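Local coordinates for regulatory protein E2 (Bovine papillomavirus type 1, PDB 2JEX) that helps initiate viral DNA replication together with the E1 protein and regulates viral transcription, this chain being its N-terminal transactivation domain, at residues 79-84 against 138-143; 100-103 against 107-110; 156-161 against 167-172. The protein carries 1 engineered substitution. One frame throughout, in Å; residues are numbered along the deposited sequence.

Contact 1 of 3, residues 79-84 against 138-143; sequences LQELSK and YMRTED
Glu81 OE2 takes two donors: NH1 of Arg140 reaches it across the contact at 3.1 Å, and the indole NE1 of Trp145 also donates to it. The result is a surface salt bridge that joins the last turn of helix 62-83, in the helical part of the E2 transactivation domain, to strand 128-140 in its large antiparallel sheet. The main N-H bond is nearly straight, 164° at the hydrogen, and OE2 lies close to the guanidinium plane, at its edge. The carboxylate is approached on the syn side of OE2, although the donor is tilted out of its plane. NH1 also faces OE1 at 3.3 Å, but that bond is bent and weak, so this is not a symmetric two-oxygen pairing; the two flat groups are turned 46° against each other. Arg140 gets there by a bend at chi3 (73°), which swings the guanidinium around and leaves its CD alongside OE2. Glu81, by contrast, stretches out beyond CG and spans the gap with its full length. With a positive charge and an indole N-H both on OE2, the ionised carboxylate is probably stabilised. Beyond the salt bridge, Leu82 and Tyr138 converge without close contact, 4.7 Å from Leu82 CD2 to Tyr138 CB. Phe87 touches Leu82 and meets the Tyr138 ring edge-to-face, linking the two side chains, and Trp92 makes a second edge-to-face pair with that tyrosine. Lys84 N bonds to Glu81 O, three residues back, at 3.1 Å, while Ser83 OG turns back to donate to Gln80 O at 2.7 Å, from above the carbonyl plane.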
loop_
_atom_site.group_PDB
_atom_site.type_symbol
_atom_site.label_atom_id
_atom_site.label_comp_id
_atom_site.label_asym_id
_atom_site.label_seq_id
_atom_site.Cartn_x
_atom_site.Cartn_y
_atom_site.Cartn_z
ATOM N N LEU A 79 -6.804 9.339 3.087
ATOM C CA LEU A 79 -7.007 9.072 4.506
ATOM C C LEU A 79 -8.051 9.985 5.131
ATOM O O LEU A 79 -8.815 9.540 5.995
ATOM C CB LEU A 79 -5.687 9.140 5.285
ATOM C CG LEU A 79 -4.608 8.121 4.897
ATOM C CD1 LEU A 79 -3.281 8.476 5.540
ATOM C CD2 LEU A 79 -5.018 6.667 5.256
ATOM N N GLN A 80 -8.095 11.247 4.687
ATOM C CA GLN A 80 -9.082 12.204 5.186
ATOM C C GLN A 80 -10.492 11.760 4.811
ATOM O O GLN A 80 -11.435 11.910 5.607
ATOM C CB GLN A 80 -8.815 13.610 4.656
ATOM C CG GLN A 80 -7.650 14.343 5.307
ATOM C CD GLN A 80 -7.432 15.743 4.720
ATOM O OE1 GLN A 80 -6.493 16.458 5.099
ATOM N NE2 GLN A 80 -8.297 16.134 3.794
ATOM N N GLU A 81 -10.636 11.216 3.603
ATOM C CA GLU A 81 -11.904 10.635 3.169
ATOM C C GLU A 81 -12.280 9.431 4.029
ATOM O O GLU A 81 -13.415 9.326 4.488
ATOM C CB GLU A 81 -11.851 10.245 1.697
ATOM C CG GLU A 81 -11.731 11.423 0.744
ATOM C CD GLU A 81 -11.900 11.019 -0.711
ATOM O OE1 GLU A 81 -12.073 11.913 -1.567
ATOM O OE2 GLU A 81 -11.869 9.803 -0.998
ATOM N N LEU A 82 -11.314 8.540 4.251
ATOM C CA LEU A 82 -11.500 7.349 5.095
ATOM C C LEU A 82 -12.064 7.630 6.486
ATOM O O LEU A 82 -12.977 6.943 6.929
ATOM C CB LEU A 82 -10.186 6.598 5.264
ATOM C CG LEU A 82 -10.059 5.213 4.640
ATOM C CD1 LEU A 82 -8.611 4.751 4.738
ATOM C CD2 LEU A 82 -11.004 4.201 5.294
ATOM N N SER A 83 -11.501 8.629 7.162
ATOM C CA SER A 83 -11.894 9.005 8.518
ATOM C C SER A 83 -13.347 9.447 8.602
ATOM O O SER A 83 -13.973 9.347 9.661
ATOM C CB SER A 83 -10.991 10.109 9.043
ATOM O OG SER A 83 -11.071 11.243 8.203
ATOM N N LYS A 84 -13.874 9.929 7.479
ATOM C CA LYS A 84 -15.274 10.344 7.385
ATOM C C LYS A 84 -16.217 9.164 7.091
ATOM O O LYS A 84 -17.409 9.363 6.867
ATOM C CB LYS A 84 -15.441 11.446 6.328
ATOM C CG LYS A 84 -14.562 12.688 6.519
ATOM C CD LYS A 84 -14.690 13.290 7.923
ATOM C CE LYS A 84 -14.343 14.775 7.951
ATOM N NZ LYS A 84 -15.573 15.629 8.062
ATOM N N TYR A 138 -9.598 -1.800 1.712
ATOM C CA TYR A 138 -10.457 -0.621 1.737
ATOM C C TYR A 138 -10.255 0.191 0.458
ATOM O O TYR A 138 -9.220 0.842 0.278
ATOM C CB TYR A 138 -10.166 0.222 2.982
ATOM C CG TYR A 138 -10.229 -0.559 4.277
ATOM C CD1 TYR A 138 -9.139 -1.325 4.703
ATOM C CD2 TYR A 138 -11.374 -0.534 5.075
ATOM C CE1 TYR A 138 -9.188 -2.054 5.887
ATOM C CE2 TYR A 138 -11.432 -1.259 6.271
ATOM C CZ TYR A 138 -10.335 -2.016 6.665
ATOM O OH TYR A 138 -10.370 -2.729 7.832
ATOM N N MET A 139 -11.249 0.136 -0.428
ATOM C CA MET A 139 -11.142 0.728 -1.759
ATOM C C MET A 139 -12.248 1.725 -2.077
ATOM O O MET A 139 -13.408 1.525 -1.717
ATOM C CB MET A 139 -11.065 -0.360 -2.843
ATOM C CG MET A 139 -11.849 -1.630 -2.544
ATOM S SD MET A 139 -11.359 -3.041 -3.571
ATOM C CE MET A 139 -12.070 -2.554 -5.150
ATOM N N ARG A 140 -11.867 2.806 -2.751
ATOM C CA ARG A 140 -12.815 3.817 -3.180
ATOM C C ARG A 140 -13.551 3.356 -4.430
ATOM O O ARG A 140 -12.933 3.017 -5.442
ATOM C CB ARG A 140 -12.125 5.166 -3.423
ATOM C CG ARG A 140 -13.110 6.334 -3.579
ATOM C CD ARG A 140 -12.427 7.697 -3.512
ATOM N NE ARG A 140 -11.644 7.997 -4.714
ATOM C CZ ARG A 140 -10.881 9.077 -4.869
ATOM N NH1 ARG A 140 -10.780 9.977 -3.896
ATOM N NH2 ARG A 140 -10.211 9.256 -6.003
ATOM N N THR A 141 -14.876 3.321 -4.320
ATOM C CA THR A 141 -15.780 3.148 -5.453
ATOM C C THR A 141 -16.338 4.538 -5.751
ATOM O O THR A 141 -15.963 5.511 -5.087
ATOM C CB THR A 141 -16.942 2.181 -5.097
ATOM O OG1 THR A 141 -16.451 1.112 -4.275
ATOM C CG2 THR A 141 -17.583 1.592 -6.355
ATOM N N GLU A 142 -17.222 4.641 -6.743
ATOM C CA GLU A 142 -17.990 5.868 -6.955
ATOM C C GLU A 142 -18.976 6.044 -5.791
ATOM O O GLU A 142 -19.587 7.102 -5.627
ATOM C CB GLU A 142 -18.723 5.821 -8.296
ATOM C CG GLU A 142 -19.012 7.194 -8.906
ATOM C CD GLU A 142 -17.748 7.948 -9.311
ATOM O OE1 GLU A 142 -16.808 7.316 -9.841
ATOM O OE2 GLU A 142 -17.700 9.179 -9.103
ATOM N N ASP A 143 -19.104 4.985 -4.991
ATOM C CA ASP A 143 -19.919 4.969 -3.776
ATOM C C ASP A 143 -18.995 4.909 -2.546
ATOM O O ASP A 143 -19.015 3.931 -1.782
ATOM C CB ASP A 143 -20.869 3.760 -3.782
ATOM C CG ASP A 143 -21.288 3.347 -5.185
ATOM O OD1 ASP A 143 -20.910 2.233 -5.610
ATOM O OD2 ASP A 143 -21.981 4.136 -5.862
#

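Contact 2 of 3, residues 100-103 against 107-110; sequences DRYM and KRCF
The carbonyl oxygen of Tyr102 receives two successive backbone amides from the returning chain, Arg108 N at 2.9 Å and Cys109 N at 3.4 Å. Both bonds are weak, the first because it is bent to 125° and the second because it is long. Tyr102 CA adds a C-H contact to Cys109 O, 3.4 Å away. Arg108 adopts a left-handed backbone conformation (phi 64°), and its CA sits over one face of the Tyr102 ring, 3.7 Å from the centroid. Both polar ends share one acceptor outside the segments: Tyr102 OH hydrogen-bonds to Glu74 OE2, and Arg108 NE forms a salt bridge to the same oxygen. Met103, bent at chi2 and chi3, brings CE against Arg108 CG at 3.4 Å. On the phenylalanine side, Tyr102 CD1 lies over the Phe110 face, 3.6 Å from CE2, with the ring planes inclined at 32° in an oblique pair. This tight return from helix 99-103 into strand 110-120 touches two other elements: Phe110 packs on Met75, Ser78, Leu79 and Leu82 of helix 62-83, whereas Cys109 touches Met139 of strand 128-140.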
loop_
_atom_site.group_PDB
_atom_site.type_symbol
_atom_site.label_atom_id
_atom_site.label_comp_id
_atom_site.label_asym_id
_atom_site.label_seq_id
_atom_site.Cartn_x
_atom_site.Cartn_y
_atom_site.Cartn_z
ATOM N N ASP A 100 3.821 1.869 0.421
ATOM C CA ASP A 100 4.091 0.515 -0.088
ATOM C C ASP A 100 2.909 -0.419 0.137
ATOM O O ASP A 100 2.592 -1.241 -0.726
ATOM C CB ASP A 100 5.349 -0.082 0.555
ATOM C CG ASP A 100 6.631 0.593 0.088
ATOM O OD1 ASP A 100 6.635 1.195 -1.014
ATOM O OD2 ASP A 100 7.643 0.518 0.827
ATOM N N ARG A 101 2.256 -0.306 1.289
ATOM C CA ARG A 101 1.067 -1.111 1.530
ATOM C C ARG A 101 -0.017 -0.725 0.516
ATOM O O ARG A 101 -0.648 -1.591 -0.093
ATOM C CB ARG A 101 0.572 -0.932 2.970
ATOM C CG ARG A 101 -0.663 -1.773 3.339
ATOM C CD ARG A 101 -0.329 -3.230 3.623
ATOM N NE ARG A 101 0.535 -3.386 4.795
ATOM C CZ ARG A 101 0.106 -3.587 6.041
ATOM N NH1 ARG A 101 -1.192 -3.678 6.315
ATOM N NH2 ARG A 101 0.987 -3.703 7.025
ATOM N N TYR A 102 -0.198 0.584 0.329
ATOM C CA TYR A 102 -1.213 1.147 -0.566
ATOM C C TYR A 102 -0.983 0.720 -2.014
ATOM O O TYR A 102 -1.924 0.557 -2.796
ATOM C CB TYR A 102 -1.158 2.679 -0.452
ATOM C CG TYR A 102 -2.153 3.450 -1.292
ATOM C CD1 TYR A 102 -3.532 3.362 -1.051
ATOM C CD2 TYR A 102 -1.718 4.304 -2.300
ATOM C CE1 TYR A 102 -4.449 4.096 -1.813
ATOM C CE2 TYR A 102 -2.629 5.045 -3.065
ATOM C CZ TYR A 102 -3.992 4.927 -2.817
ATOM O OH TYR A 102 -4.876 5.650 -3.577
ATOM N N MET A 103 0.293 0.561 -2.356
ATOM C CA MET A 103 0.710 0.320 -3.735
ATOM C C MET A 103 0.938 -1.141 -4.025
ATOM O O MET A 103 0.927 -1.544 -5.186
ATOM C CB MET A 103 1.946 1.166 -4.090
ATOM C CG MET A 103 1.613 2.577 -4.421
ATOM S SD MET A 103 0.530 2.796 -5.842
ATOM C CE MET A 103 -1.029 2.952 -5.034
ATOM N N LYS A 107 -3.566 -2.497 -6.376
ATOM C CA LYS A 107 -3.023 -1.142 -6.242
ATOM C C LYS A 107 -4.060 -0.076 -5.882
ATOM O O LYS A 107 -5.223 -0.164 -6.286
ATOM C CB LYS A 107 -2.304 -0.723 -7.531
ATOM C CG LYS A 107 -1.051 -1.518 -7.844
ATOM C CD LYS A 107 -0.288 -0.906 -9.028
ATOM C CE LYS A 107 0.841 -1.843 -9.470
ATOM N NZ LYS A 107 1.421 -1.421 -10.778
ATOM N N ARG A 108 -3.606 0.942 -5.148
ATOM C CA ARG A 108 -4.431 2.082 -4.729
ATOM C C ARG A 108 -5.585 1.720 -3.783
ATOM O O ARG A 108 -6.719 2.156 -3.978
ATOM C CB ARG A 108 -4.940 2.893 -5.935
ATOM C CG ARG A 108 -3.848 3.571 -6.741
ATOM C CD ARG A 108 -4.351 4.837 -7.414
ATOM N NE ARG A 108 -3.327 5.885 -7.509
ATOM C CZ ARG A 108 -2.037 5.691 -7.796
ATOM N NH1 ARG A 108 -1.564 4.474 -8.052
ATOM N NH2 ARG A 108 -1.215 6.729 -7.844
ATOM N N CYS A 109 -5.279 0.929 -2.758
ATOM C CA CYS A 109 -6.208 0.664 -1.659
ATOM C C CYS A 109 -5.447 0.352 -0.373
ATOM O O CYS A 109 -4.344 -0.203 -0.406
ATOM C CB CYS A 109 -7.214 -0.457 -2.003
ATOM S SG CYS A 109 -6.576 -2.166 -2.077
ATOM N N PHE A 110 -6.039 0.717 0.762
ATOM C CA PHE A 110 -5.428 0.437 2.051
ATOM C C PHE A 110 -5.754 -0.990 2.485
ATOM O O PHE A 110 -6.790 -1.547 2.105
ATOM C CB PHE A 110 -5.831 1.492 3.089
ATOM C CG PHE A 110 -5.490 2.904 2.672
ATOM C CD1 PHE A 110 -6.481 3.765 2.199
ATOM C CD2 PHE A 110 -4.174 3.366 2.722
ATOM C CE1 PHE A 110 -6.171 5.060 1.795
ATOM C CE2 PHE A 110 -3.852 4.671 2.321
ATOM C CZ PHE A 110 -4.848 5.520 1.855
#

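Contact 3 of 3, residues 156-161 against 167-172; sequences GLYYCT and RIYYSA. Engineered in segment 167-172: Ala172 (natural residue Arg).
Gly156 CA comes within 3.3 Å of Ser171 O in a C-H contact, and Gly156 N lies near the Tyr169 ring. At Leu157 the carbonyl oxygen accepts two consecutive amides from the same face of its plane, Tyr170 N at 3.0 Å and Ser171 N at 3.2 Å; two residues opposite one, with both N-H groups on one acceptor, mark a classic beta bulge. Leu157 CB rests over the face of the Tyr170 ring, while CD1 meets Ser171 CB. Tyr158 projects on the other side. Its ring carries Arg167 CD over its centre, 3.4 Å from the centroid, with ring and guanidinium planes 27° apart, and turns its edge toward the face of Tyr169 in an offset edge-to-face pair. Asp153 secures both of these partners, through a salt bridge to Arg167 NH1 and a hydrogen bond from Tyr169 OH. The two segments form the antiparallel beta hairpin of strands 157-161 and 166-169, the latter at one edge of the chain's seven-stranded sheet. Tyr159 and Ile168 are its hydrogen-bonded pair: Tyr159 N to Ile168 O is 2.9 Å and Ile168 N to Tyr159 O is 2.7 Å. With chi1 at 63°, the Tyr159 ring leans across the neighbouring strand, taking Ile168 CB over one face and Tyr170 CD2 at its edge. Further on, Thr161 OG1 lies 4.2 Å from Ile168 CD1.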
loop_
_atom_site.group_PDB
_atom_site.type_symbol
_atom_site.label_atom_id
_atom_site.label_comp_id
_atom_site.label_asym_id
_atom_site.label_seq_id
_atom_site.Cartn_x
_atom_site.Cartn_y
_atom_site.Cartn_z
ATOM N N GLY A 156 -6.023 -17.678 -8.917
ATOM C CA GLY A 156 -5.166 -16.576 -8.546
ATOM C C GLY A 156 -5.575 -15.897 -7.260
ATOM O O GLY A 156 -6.312 -16.451 -6.441
ATOM N N LEU A 157 -5.067 -14.689 -7.086
ATOM C CA LEU A 157 -5.433 -13.841 -5.969
ATOM C C LEU A 157 -6.551 -12.931 -6.447
ATOM O O LEU A 157 -6.545 -12.473 -7.590
ATOM C CB LEU A 157 -4.221 -13.047 -5.505
ATOM C CG LEU A 157 -2.902 -13.806 -5.337
ATOM C CD1 LEU A 157 -1.731 -12.816 -5.221
ATOM C CD2 LEU A 157 -2.951 -14.677 -4.126
ATOM N N TYR A 158 -7.519 -12.694 -5.573
ATOM C CA TYR A 158 -8.787 -12.081 -5.956
ATOM C C TYR A 158 -9.362 -11.334 -4.766
ATOM O O TYR A 158 -9.010 -11.609 -3.614
ATOM C CB TYR A 158 -9.792 -13.166 -6.386
ATOM C CG TYR A 158 -10.241 -14.049 -5.236
ATOM C CD1 TYR A 158 -11.257 -13.635 -4.368
ATOM C CD2 TYR A 158 -9.641 -15.286 -5.000
ATOM C CE1 TYR A 158 -11.657 -14.420 -3.301
ATOM C CE2 TYR A 158 -10.050 -16.099 -3.932
ATOM C CZ TYR A 158 -11.055 -15.654 -3.089
ATOM O OH TYR A 158 -11.473 -16.423 -2.032
ATOM N N TYR A 159 -10.268 -10.407 -5.054
ATOM C CA TYR A 159 -11.084 -9.774 -4.023
ATOM C C TYR A 159 -12.537 -9.856 -4.451
ATOM O O TYR A 159 -12.829 -9.928 -5.646
ATOM C CB TYR A 159 -10.656 -8.313 -3.789
ATOM C CG TYR A 159 -10.841 -7.393 -4.982
ATOM C CD1 TYR A 159 -9.797 -7.174 -5.886
ATOM C CD2 TYR A 159 -12.050 -6.731 -5.200
ATOM C CE1 TYR A 159 -9.952 -6.337 -6.981
ATOM C CE2 TYR A 159 -12.218 -5.890 -6.296
ATOM C CZ TYR A 159 -11.158 -5.695 -7.181
ATOM O OH TYR A 159 -11.312 -4.863 -8.269
ATOM N N CYS A 160 -13.446 -9.855 -3.481
ATOM C CA CYS A 160 -14.877 -9.838 -3.787
ATOM C C CYS A 160 -15.613 -8.636 -3.202
ATOM O O CYS A 160 -15.287 -8.159 -2.110
ATOM C CB CYS A 160 -15.569 -11.157 -3.408
ATOM S SG CYS A 160 -14.755 -12.151 -2.138
ATOM N N THR A 161 -16.595 -8.152 -3.963
ATOM C CA THR A 161 -17.431 -7.007 -3.589
ATOM C C THR A 161 -18.885 -7.329 -3.938
ATOM O O THR A 161 -19.162 -8.348 -4.580
ATOM C CB THR A 161 -17.009 -5.711 -4.332
ATOM O OG1 THR A 161 -17.316 -5.831 -5.728
ATOM C CG2 THR A 161 -15.509 -5.423 -4.162
ATOM N N ARG A 167 -15.761 -13.289 -7.462
ATOM C CA ARG A 167 -14.348 -13.052 -7.193
ATOM C C ARG A 167 -13.730 -12.270 -8.343
ATOM O O ARG A 167 -13.881 -12.646 -9.508
ATOM C CB ARG A 167 -13.616 -14.378 -7.010
ATOM C CG ARG A 167 -14.162 -15.231 -5.883
ATOM C CD ARG A 167 -13.295 -16.449 -5.652
ATOM N NE ARG A 167 -13.923 -17.406 -4.745
ATOM C CZ ARG A 167 -13.311 -18.462 -4.216
ATOM N NH1 ARG A 167 -12.031 -18.699 -4.486
ATOM N NH2 ARG A 167 -13.984 -19.288 -3.413
ATOM N N ILE A 168 -13.047 -11.175 -8.015
ATOM C CA ILE A 168 -12.365 -10.370 -9.031
ATOM C C ILE A 168 -10.850 -10.508 -8.890
ATOM O O ILE A 168 -10.253 -10.064 -7.906
ATOM C CB ILE A 168 -12.855 -8.894 -9.042
ATOM C CG1 ILE A 168 -14.329 -8.850 -9.467
ATOM C CG2 ILE A 168 -12.026 -8.049 -10.014
ATOM C CD1 ILE A 168 -15.154 -7.766 -8.809
ATOM N N TYR A 169 -10.246 -11.147 -9.887
ATOM C CA TYR A 169 -8.843 -11.533 -9.829
ATOM C C TYR A 169 -7.919 -10.398 -10.218
ATOM O O TYR A 169 -8.109 -9.767 -11.260
ATOM C CB TYR A 169 -8.589 -12.759 -10.714
ATOM C CG TYR A 169 -9.309 -14.001 -10.225
ATOM C CD1 TYR A 169 -8.688 -14.885 -9.341
ATOM C CD2 TYR A 169 -10.616 -14.281 -10.635
ATOM C CE1 TYR A 169 -9.345 -16.010 -8.879
ATOM C CE2 TYR A 169 -11.280 -15.408 -10.182
ATOM C CZ TYR A 169 -10.639 -16.268 -9.304
ATOM O OH TYR A 169 -11.289 -17.389 -8.854
ATOM N N TYR A 170 -6.931 -10.134 -9.362
ATOM C CA TYR A 170 -5.891 -9.145 -9.650
ATOM C C TYR A 170 -4.565 -9.824 -9.994
ATOM O O TYR A 170 -3.653 -9.197 -10.529
ATOM C CB TYR A 170 -5.741 -8.129 -8.508
ATOM C CG TYR A 170 -5.306 -8.676 -7.158
ATOM C CD1 TYR A 170 -3.952 -8.790 -6.831
ATOM C CD2 TYR A 170 -6.250 -9.029 -6.188
ATOM C CE1 TYR A 170 -3.548 -9.270 -5.588
ATOM C CE2 TYR A 170 -5.860 -9.516 -4.938
ATOM C CZ TYR A 170 -4.508 -9.628 -4.649
ATOM O OH TYR A 170 -4.108 -10.098 -3.425
ATOM N N SER A 171 -4.482 -11.114 -9.688
ATOM C CA SER A 171 -3.331 -11.927 -10.034
ATOM C C SER A 171 -3.827 -13.253 -10.593
ATOM O O SER A 171 -4.893 -13.750 -10.199
ATOM C CB SER A 171 -2.473 -12.154 -8.794
ATOM O OG SER A 171 -1.130 -12.446 -9.129
ATOM N N ALA A 172 -3.087 -13.808 -11.545
ATOM C CA ALA A 172 -3.418 -15.113 -12.102
ATOM C C ALA A 172 -2.248 -16.058 -11.884
ATOM O O ALA A 172 -1.130 -15.764 -12.302
ATOM C CB ALA A 172 -3.732 -14.990 -13.584
#

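How the contacts relate
Contacts 1 and 2 have centres 13 Å apart and touch directly. Tyr138 N and Phe110 O, 2.8 Å apart, probably hydrogen-bond between adjacent strands, and Tyr138 O packs against Cys109 CB at 3.3 Å. Along the chain, contact 2 falls between the two segments of contact 1; contact 3 follows both. The hairpin of contact 3 belongs to the same seven-stranded sheet as strand 128-140; the centres of contacts 1 and 3 are 20 Å apart, yet Met139 CE meets Tyr159 CE2 at 3.5 Å. Contacts 2 and 3 do not touch, their nearest atoms being about 6 Å apart. Together they lead from the helical part of the transactivation domain to one edge strand of its sheet.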